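Local coordinates for SNF1-like protein kinase ssp2 (Schizosaccharomyces pombe, PDB 2QRD) that is a protein serine/threonine kinase, probably the catalytic subunit of a complex related to AMP-activated kinase, consistent with a role in energy sensing, at residues P24-L27 against L28-R32. Numbering follows the deposited sequence.
Sequences PEIL and LAVYR
Leu27 and Tyr31, one helical turn apart, leave the helix in the same direction, their outer carbons alongside one another. Leu27 CD1 approaches Tyr31 CE1 to 3.9 Å, and Leu27 CG comes almost as near the same ring carbon. The leucine reaches this position with CG anti to the backbone N (chi1 -172°), beside its own carbonyl carbon and hence leaning along the helix towards the tyrosine. Leu27 O accepts the backbone N-H of Tyr31 (N to O 3.0 Å). The same oxygen meets Tyr31 CD1 at 3.5 Å, oblique to the ring. Farther out, Tyr31 OH bonds to Thr42 O and the ring packs edge-to-face with Phe41, which fixes the far end of the side chain. A leucine in place of Tyr31 would probably leave Thr42 O without this hydroxyl partner and Phe41 without its aromatic neighbour.

The Ile26-Val30 pair, also one turn apart, is looser: their CG2 atoms meet at 4.3 Å. Val30 CG2, anti to its carbonyl carbon, is turned back over Ile26 O at 3.2 Å, while the same oxygen receives the Val30 N-H (N to O 2.9 Å). On the partly exposed side, Leu28 CD1 lies 3.8 Å above the guanidinium plane of Arg32, over its centre, an apolar cover for the flat cation.

Leu27, Val30 and Tyr31 pack on Ile58, Ile26 packs on Phe90 and Val30 on Leu92; Leu28 and Tyr31 touch Leu15, and Arg32 touches Ile11, of the SPCC1919.03c protein chain. Such i to i+4 pairs are those of an alpha-helix, and buried Ile26, Leu27, Val30 and Tyr31 set against exposed Glu25 and Arg32 make helix 23-37 the amphipathic helix lying on the antiparallel sheet of the KA1-like adenylate-sensor domain.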
# COMPACT_ATOMS: atom_id res chain seq x y z
N PRO A 24 5.03 34.26 17.30
CA PRO A 24 4.13 34.19 18.45
C PRO A 24 2.64 34.00 18.08
O PRO A 24 1.91 33.37 18.83
CB PRO A 24 4.37 35.52 19.16
CG PRO A 24 5.67 36.01 18.63
CD PRO A 24 5.67 35.58 17.22
N GLU A 25 2.20 34.53 16.93
CA GLU A 25 0.83 34.26 16.47
C GLU A 25 0.63 32.80 16.04
O GLU A 25 -0.44 32.21 16.28
CB GLU A 25 0.39 35.23 15.37
CG GLU A 25 0.08 36.65 15.88
CD GLU A 25 -0.10 37.67 14.75
OE1 GLU A 25 -0.37 37.24 13.59
OE2 GLU A 25 0.01 38.91 15.02
N ILE A 26 1.66 32.23 15.41
CA ILE A 26 1.69 30.83 15.03
C ILE A 26 1.73 29.95 16.28
O ILE A 26 1.01 28.96 16.36
CB ILE A 26 2.90 30.52 14.10
CG1 ILE A 26 2.77 31.23 12.75
CG2 ILE A 26 3.03 29.02 13.86
CD1 ILE A 26 4.09 31.30 11.98
N LEU A 27 2.60 30.30 17.23
CA LEU A 27 2.69 29.54 18.48
C LEU A 27 1.31 29.48 19.18
O LEU A 27 0.85 28.39 19.51
CB LEU A 27 3.80 30.09 19.38
CG LEU A 27 4.15 29.29 20.64
CD1 LEU A 27 4.54 27.83 20.31
CD2 LEU A 27 5.23 29.99 21.50
N LEU A 28 0.67 30.64 19.37
CA LEU A 28 -0.73 30.72 19.83
C LEU A 28 -1.70 29.78 19.09
O LEU A 28 -2.48 29.08 19.74
CB LEU A 28 -1.27 32.17 19.74
CG LEU A 28 -2.72 32.49 20.14
CD1 LEU A 28 -2.98 32.23 21.62
CD2 LEU A 28 -3.12 33.93 19.80
N ALA A 29 -1.67 29.79 17.75
CA ALA A 29 -2.55 28.95 16.91
C ALA A 29 -2.30 27.45 17.12
O ALA A 29 -3.24 26.66 17.18
CB ALA A 29 -2.40 29.31 15.44
N VAL A 30 -1.03 27.09 17.25
CA VAL A 30 -0.63 25.73 17.59
C VAL A 30 -1.19 25.27 18.95
O VAL A 30 -1.70 24.14 19.06
CB VAL A 30 0.92 25.56 17.57
CG1 VAL A 30 1.30 24.18 18.04
CG2 VAL A 30 1.46 25.83 16.19
N TYR A 31 -1.11 26.14 19.96
CA TYR A 31 -1.62 25.81 21.30
C TYR A 31 -3.13 25.70 21.29
O TYR A 31 -3.71 24.86 21.98
CB TYR A 31 -1.21 26.87 22.32
CG TYR A 31 0.12 26.60 23.00
CD1 TYR A 31 1.17 27.50 22.90
CD2 TYR A 31 0.32 25.44 23.76
CE1 TYR A 31 2.39 27.27 23.56
CE2 TYR A 31 1.56 25.19 24.40
CZ TYR A 31 2.58 26.12 24.30
OH TYR A 31 3.79 25.89 24.92
N ARG A 32 -3.77 26.55 20.51
CA ARG A 32 -5.21 26.51 20.38
C ARG A 32 -5.68 25.23 19.70
O ARG A 32 -6.62 24.58 20.16
CB ARG A 32 -5.75 27.79 19.70
CG ARG A 32 -5.83 28.96 20.66
CD ARG A 32 -6.33 30.23 19.98
NE ARG A 32 -6.72 31.25 20.96
CZ ARG A 32 -6.74 32.57 20.74
NH1 ARG A 32 -6.37 33.03 19.55
NH2 ARG A 32 -7.12 33.41 21.70